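Local coordinates for unsaturated glucuronyl hydrolase (Streptococcus agalactiae, PDB 2ZZR), which hydrolyses unsaturated chondroitin, hyaluronan and heparin disaccharides, releasing the 4-deoxy-4,5-didehydro uronic acid from either (1->3) or (1->4) glycosidic bonds, at residues 330-333 with 334-337; 11-14 with 15-18. All blocks are in the same frame, centred on the assembly; numbering follows the deposited sequence. Where two conformers were deposited one is given.

In the fold
The two contacts lie 9 Å apart between centres, on the outside of the alpha/alpha barrel expected of glycoside hydrolase family 88. Contact 1 lies within helix 328-346, and contact 2 is the turn leading into the short helix 15-18, part of the N-terminal arm that packs against that helix. Phe17 CD1 rests 3.7 Å from Ala334 CA, while the methyl groups Ile11 CD1 and Thr330 CG2 meet at 3.7 Å. Tyr333 CB also approaches Phe17 O, at 3.4 Å. Their centres are about 19 Å and 25 Å from the chain centre, and both contacts are remote from the probable catalytic pair Asp114 and Asp174.

Contact 1: residues 330-333 with 334-337; sequences TYKY and AMHT
Lys332 O is gripped twice by His336, once by the backbone and once by the side chain. His336 N donates to it at 3.2 Å in the usual helical pattern, and the ring nitrogen His336 ND1 adds a second bond of 3.0 Å to the same Lys332 O, reaching the carbonyl from the opposite face of its plane. The oxygen lies at the edge of the imidazole, in the ring plane, although ND1 itself stands well above the carbonyl plane. Met335 CG lies close to the same acceptor, 3.2 Å from Lys332 O, because chi1 of 69° places CG between its own backbone N and carbonyl carbon; from there the rest of the chain runs extended towards Ile314 and Leu318 of helix 304-318. With CG anti to the backbone N (chi1 179°), Lys332 lies alongside the imidazole and points the same way, its CG 4.2 Å from His336 ND1.

One residue further on, Thr337 N donates to Tyr333 O at 3.0 Å, and in the conformer described Thr337 OG1 does so too, at 2.7 Å. Thr337 OG1 also pairs with Ser20 OG. On the side turned to helix 265-280, Tyr331 meets Phe271 edge-to-face and its hydroxyl bonds to Asn276.

Since ND1 is the donor, its proton is committed to the helix backbone, which should restrain the rotation of the imidazole. Lys332 NZ, 5.1 Å from His336 NE2, would probably discourage a second proton on the ring.

Contact 2: residues 11-14 with 15-18; sequences IENP and KRFL. With SO4 (sulfate ion), chain D.
Asn13 O, Pro14 O and the backbone of Arg16 to Leu18 form the hydrogen bonds of the turn. Arg16 N donates to Asn13 O at 3.1 Å. Pro14 O takes two donors: Leu18 N, in the carbonyl plane, and Phe17 N, well above it. Water enters at two points, linking Asn13 OD1 to Lys15 N and Glu12 O to Arg16 NH1.

This i+3 and i+4 pairing forms the single turn of helix 15-18, whose Phe17, with Ile11 before it, packs on helices 265-280 and 328-346.

The ionic contacts centre on Arg16. A chi1 of 72° sets its CG 3.1 Å from Asn13 O, and the chain then bends at chi3 to bring the guanidinium to a sulfate, probably from the crystallisation liquor. Arg16 NE and NH2 share sulfate O2 at the guanidinium edge, each at 2.8 Å, and Lys286 binds the same ion. NH1 and NH2 also donate to the carbonyls of Leu279 and Leu282, respectively, which together with the sulfate fix the direction of the guanidinium.

Ile11 and Phe17 make the buried apolar contact: Ile11 CG2 meets the ring edge of Phe17 at CE2, 3.8 Å away. Arg16 CG lies over one face of that ring, displaced toward its rim. More peripherally, Pro14 CB touches Leu18 CD1 at 4.2 Å.

Contact 1: residues 330-333 with 334-337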
ATOM      1  N   THR A 330       3.705 -10.200 -19.975  1.00 15.15           N
ATOM      2  CA  THR A 330       3.384 -11.111 -18.866  1.00 15.11           C
ATOM      3  C   THR A 330       2.853 -10.347 -17.646  1.00 14.72           C
ATOM      4  O   THR A 330       1.835 -10.742 -17.072  1.00 14.35           O
ATOM      5  CB  THR A 330       4.585 -11.993 -18.488  1.00 15.37           C
ATOM      6  OG1 THR A 330       5.042 -12.687 -19.652  1.00 16.31           O
ATOM      7  CG2 THR A 330       4.190 -13.028 -17.426  1.00 15.55           C
ATOM      8  N   TYR A 331       3.522  -9.256 -17.266  1.00 13.97           N
ATOM      9  CA  TYR A 331       3.061  -8.428 -16.143  1.00 13.50           C
ATOM     10  C   TYR A 331       1.664  -7.868 -16.379  1.00 13.44           C
ATOM     11  O   TYR A 331       0.830  -7.876 -15.472  1.00 13.59           O
ATOM     12  CB  TYR A 331       4.029  -7.278 -15.842  1.00 13.19           C
ATOM     13  CG  TYR A 331       5.375  -7.668 -15.261  1.00 13.59           C
ATOM     14  CD1 TYR A 331       6.549  -7.127 -15.781  1.00 13.71           C
ATOM     15  CD2 TYR A 331       5.476  -8.555 -14.180  1.00 13.29           C
ATOM     16  CE1 TYR A 331       7.800  -7.453 -15.249  1.00 13.17           C
ATOM     17  CE2 TYR A 331       6.732  -8.893 -13.641  1.00 13.44           C
ATOM     18  CZ  TYR A 331       7.882  -8.340 -14.184  1.00 13.57           C
ATOM     19  OH  TYR A 331       9.122  -8.660 -13.677  1.00 13.61           O
ATOM     20  N   LYS A 332       1.402  -7.387 -17.593  1.00 13.60           N
ATOM     21  CA  LYS A 332       0.079  -6.862 -17.926  1.00 13.60           C
ATOM     22  C   LYS A 332      -0.993  -7.931 -17.721  1.00 13.72           C
ATOM     23  O   LYS A 332      -2.026  -7.687 -17.095  1.00 13.56           O
ATOM     24  CB  LYS A 332       0.034  -6.338 -19.366  1.00 13.33           C
ATOM     25  CG  LYS A 332      -1.325  -5.785 -19.788  1.00 14.20           C
ATOM     26  CD  LYS A 332      -1.504  -5.892 -21.303  1.00 15.06           C
ATOM     27  CE  LYS A 332      -2.914  -5.499 -21.725  1.00 16.60           C
ATOM     28  NZ  LYS A 332      -3.112  -4.028 -21.690  1.00 16.20           N
ATOM     29  N   TYR A 333      -0.738  -9.119 -18.254  1.00 14.09           N
ATOM     30  CA  TYR A 333      -1.693 -10.201 -18.133  1.00 14.72           C
ATOM     31  C   TYR A 333      -1.790 -10.699 -16.698  1.00 14.58           C
ATOM     32  O   TYR A 333      -2.879 -11.034 -16.243  1.00 14.97           O
ATOM     33  CB  TYR A 333      -1.383 -11.320 -19.130  1.00 15.58           C
ATOM     34  CG  TYR A 333      -1.980 -11.026 -20.483  1.00 16.50           C
ATOM     35  CD1 TYR A 333      -1.347 -10.151 -21.375  1.00 16.56           C
ATOM     36  CD2 TYR A 333      -3.203 -11.581 -20.856  1.00 17.70           C
ATOM     37  CE1 TYR A 333      -1.909  -9.859 -22.616  1.00 18.59           C
ATOM     38  CE2 TYR A 333      -3.774 -11.295 -22.094  1.00 18.33           C
ATOM     39  CZ  TYR A 333      -3.123 -10.433 -22.966  1.00 18.28           C
ATOM     40  OH  TYR A 333      -3.689 -10.151 -24.186  1.00 19.29           O
ATOM     41  N   ALA A 334      -0.666 -10.694 -15.986  1.00 14.73           N
ATOM     42  CA  ALA A 334      -0.641 -11.066 -14.568  1.00 14.17           C
ATOM     43  C   ALA A 334      -1.554 -10.174 -13.730  1.00 14.40           C
ATOM     44  O   ALA A 334      -2.358 -10.673 -12.952  1.00 14.55           O
ATOM     45  CB  ALA A 334       0.783 -11.052 -14.020  1.00 14.33           C
ATOM     46  N   MET A 335      -1.451  -8.857 -13.890  1.00 14.24           N
ATOM     47  CA  MET A 335      -2.290  -7.962 -13.086  1.00 14.43           C
ATOM     48  C   MET A 335      -3.781  -8.089 -13.424  1.00 14.56           C
ATOM     49  O   MET A 335      -4.624  -7.989 -12.538  1.00 14.47           O
ATOM     50  CB  MET A 335      -1.802  -6.509 -13.140  1.00 14.48           C
ATOM     51  CG  MET A 335      -1.966  -5.820 -14.470  1.00 14.69           C
ATOM     52  SD  MET A 335      -1.567  -4.076 -14.325  1.00 14.46           S
ATOM     53  CE  MET A 335      -2.014  -3.563 -15.994  1.00 14.25           C
ATOM     54  N   HIS A 336      -4.096  -8.331 -14.695  1.00 15.10           N
ATOM     55  CA  HIS A 336      -5.474  -8.607 -15.113  1.00 15.74           C
ATOM     56  C   HIS A 336      -6.037  -9.881 -14.473  1.00 16.19           C
ATOM     57  O   HIS A 336      -7.179  -9.872 -14.002  1.00 16.44           O
ATOM     58  CB  HIS A 336      -5.574  -8.698 -16.636  1.00 15.76           C
ATOM     59  CG  HIS A 336      -5.794  -7.378 -17.306  1.00 15.78           C
ATOM     60  ND1 HIS A 336      -4.777  -6.478 -17.539  1.00 17.30           N
ATOM     61  CD2 HIS A 336      -6.918  -6.810 -17.803  1.00 15.87           C
ATOM     62  CE1 HIS A 336      -5.263  -5.416 -18.157  1.00 14.78           C
ATOM     63  NE2 HIS A 336      -6.559  -5.594 -18.332  1.00 17.83           N
ATOM     64  N   THR A 337      -5.239 -10.954 -14.464  1.00 16.63           N
ATOM     65  CA  THR A 337      -5.662 -12.229 -13.882  0.50 17.07           C
ATOM     66  C   THR A 337      -5.907 -12.092 -12.379  1.00 17.28           C
ATOM     67  O   THR A 337      -6.914 -12.584 -11.858  1.00 17.24           O
ATOM     68  CB  THR A 337      -4.620 -13.344 -14.124  0.50 17.21           C
ATOM     69  OG1 THR A 337      -4.182 -13.309 -15.487  0.50 18.48           O
ATOM     70  CG2 THR A 337      -5.221 -14.712 -13.829  0.50 17.04           C
TER

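Contact 2: residues 11-14 with 15-18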
ATOM      1  N   ILE A  11       9.757 -15.573 -14.521  1.00 20.58           N
ATOM      2  CA  ILE A  11       8.348 -15.844 -14.253  1.00 20.81           C
ATOM      3  C   ILE A  11       8.054 -17.255 -14.739  1.00 21.45           C
ATOM      4  O   ILE A  11       7.968 -17.521 -15.943  1.00 21.10           O
ATOM      5  CB  ILE A  11       7.403 -14.823 -14.898  1.00 20.37           C
ATOM      6  CG1 ILE A  11       7.730 -13.417 -14.383  1.00 19.51           C
ATOM      7  CG2 ILE A  11       5.945 -15.209 -14.616  1.00 20.15           C
ATOM      8  CD1 ILE A  11       7.058 -12.282 -15.171  1.00 18.97           C
ATOM      9  N   GLU A  12       7.933 -18.156 -13.773  1.00 22.42           N
ATOM     10  CA  GLU A  12       7.837 -19.577 -14.055  1.00 23.95           C
ATOM     11  C   GLU A  12       6.472 -19.884 -14.667  1.00 24.25           C
ATOM     12  O   GLU A  12       5.455 -19.339 -14.237  1.00 24.79           O
ATOM     13  CB  GLU A  12       8.155 -20.388 -12.780  1.00 23.72           C
ATOM     14  CG  GLU A  12       9.625 -20.184 -12.297  1.00 24.10           C
ATOM     15  CD  GLU A  12       9.935 -20.738 -10.894  1.00 24.63           C
ATOM     16  OE1 GLU A  12      11.123 -20.650 -10.478  1.00 21.76           O
ATOM     17  OE2 GLU A  12       9.010 -21.247 -10.210  1.00 25.47           O
ATOM     18  N   ASN A  13       6.466 -20.700 -15.719  1.00 25.37           N
ATOM     19  CA  ASN A  13       5.235 -21.070 -16.424  1.00 25.91           C
ATOM     20  C   ASN A  13       4.332 -19.857 -16.767  1.00 26.00           C
ATOM     21  O   ASN A  13       3.186 -19.797 -16.330  1.00 25.97           O
ATOM     22  CB  ASN A  13       4.484 -22.132 -15.594  1.00 26.53           C
ATOM     23  CG  ASN A  13       3.224 -22.646 -16.269  1.00 27.23           C
ATOM     24  OD1 ASN A  13       3.130 -22.720 -17.498  1.00 29.86           O
ATOM     25  ND2 ASN A  13       2.239 -23.013 -15.455  1.00 28.51           N
ATOM     26  N   PRO A  14       4.848 -18.888 -17.562  1.00 26.02           N
ATOM     27  CA  PRO A  14       4.138 -17.617 -17.816  1.00 26.06           C
ATOM     28  C   PRO A  14       2.783 -17.716 -18.526  1.00 26.18           C
ATOM     29  O   PRO A  14       2.002 -16.760 -18.488  1.00 25.99           O
ATOM     30  CB  PRO A  14       5.124 -16.836 -18.694  1.00 26.03           C
ATOM     31  CG  PRO A  14       5.963 -17.883 -19.336  1.00 26.10           C
ATOM     32  CD  PRO A  14       6.133 -18.932 -18.283  1.00 25.87           C
ATOM     33  N   LYS A  15       2.499 -18.850 -19.170  1.00 26.34           N
ATOM     34  CA  LYS A  15       1.195 -19.059 -19.805  1.00 26.71           C
ATOM     35  C   LYS A  15       0.041 -18.997 -18.799  1.00 25.97           C
ATOM     36  O   LYS A  15      -1.087 -18.678 -19.166  1.00 26.09           O
ATOM     37  CB  LYS A  15       1.159 -20.383 -20.578  1.00 26.77           C
ATOM     38  CG  LYS A  15       2.083 -20.427 -21.791  1.00 28.13           C
ATOM     39  CD  LYS A  15       2.059 -21.810 -22.450  1.00 28.40           C
ATOM     40  CE  LYS A  15       3.192 -21.977 -23.459  1.00 31.44           C
ATOM     41  NZ  LYS A  15       2.954 -21.199 -24.710  1.00 32.57           N
ATOM     42  N   ARG A  16       0.343 -19.287 -17.533  1.00 25.69           N
ATOM     43  CA  ARG A  16      -0.632 -19.183 -16.440  1.00 25.23           C
ATOM     44  C   ARG A  16      -1.237 -17.778 -16.357  1.00 24.70           C
ATOM     45  O   ARG A  16      -2.361 -17.605 -15.890  1.00 24.42           O
ATOM     46  CB  ARG A  16      -0.004 -19.600 -15.097  1.00 25.40           C
ATOM     47  CG  ARG A  16       1.008 -18.624 -14.494  1.00 25.34           C
ATOM     48  CD  ARG A  16       1.847 -19.266 -13.382  1.00 25.54           C
ATOM     49  NE  ARG A  16       1.033 -19.590 -12.211  1.00 27.59           N
ATOM     50  CZ  ARG A  16       1.236 -19.121 -10.980  1.00 28.39           C
ATOM     51  NH1 ARG A  16       2.261 -18.320 -10.715  1.00 28.30           N
ATOM     52  NH2 ARG A  16       0.410 -19.477 -10.001  1.00 28.00           N
ATOM     53  N   PHE A  17      -0.479 -16.788 -16.834  1.00 24.24           N
ATOM     54  CA  PHE A  17      -0.946 -15.402 -16.914  1.00 23.70           C
ATOM     55  C   PHE A  17      -1.343 -15.023 -18.345  1.00 23.97           C
ATOM     56  O   PHE A  17      -2.419 -14.474 -18.576  1.00 23.50           O
ATOM     57  CB  PHE A  17       0.133 -14.440 -16.391  1.00 23.25           C
ATOM     58  CG  PHE A  17       0.608 -14.746 -14.989  1.00 22.20           C
ATOM     59  CD1 PHE A  17      -0.258 -14.635 -13.901  1.00 21.76           C
ATOM     60  CD2 PHE A  17       1.927 -15.117 -14.754  1.00 21.14           C
ATOM     61  CE1 PHE A  17       0.179 -14.903 -12.610  1.00 21.09           C
ATOM     62  CE2 PHE A  17       2.378 -15.387 -13.460  1.00 21.89           C
ATOM     63  CZ  PHE A  17       1.501 -15.284 -12.385  1.00 21.35           C
ATOM     64  N   LEU A  18      -0.468 -15.333 -19.300  1.00 24.54           N
ATOM     65  CA  LEU A  18      -0.649 -14.922 -20.696  1.00 25.26           C
ATOM     66  C   LEU A  18      -1.904 -15.485 -21.379  1.00 26.01           C
ATOM     67  O   LEU A  18      -2.458 -14.847 -22.273  1.00 26.08           O
ATOM     68  CB  LEU A  18       0.606 -15.247 -21.513  1.00 24.94           C
ATOM     69  CG  LEU A  18       1.871 -14.422 -21.243  1.00 24.03           C
ATOM     70  CD1 LEU A  18       3.073 -15.067 -21.897  1.00 22.86           C
ATOM     71  CD2 LEU A  18       1.721 -12.976 -21.715  1.00 22.99           C
TER
HETATM   72  S   SO4 D 403      -1.434 -22.267 -12.198  1.00 50.86           S
HETATM   73  O1  SO4 D 403      -0.284 -22.495 -13.072  1.00 51.07           O
HETATM   74  O2  SO4 D 403      -1.359 -20.938 -11.600  1.00 51.37           O
HETATM   75  O3  SO4 D 403      -2.668 -22.368 -12.975  1.00 51.29           O
HETATM   76  O4  SO4 D 403      -1.431 -23.261 -11.127  1.00 51.37           O
HETATM   77  O   HOH W   1       4.636 -17.876 -12.128  1.00 32.20           O
HETATM   78  O   HOH W   2       4.222 -21.379 -19.627  1.00 38.07           O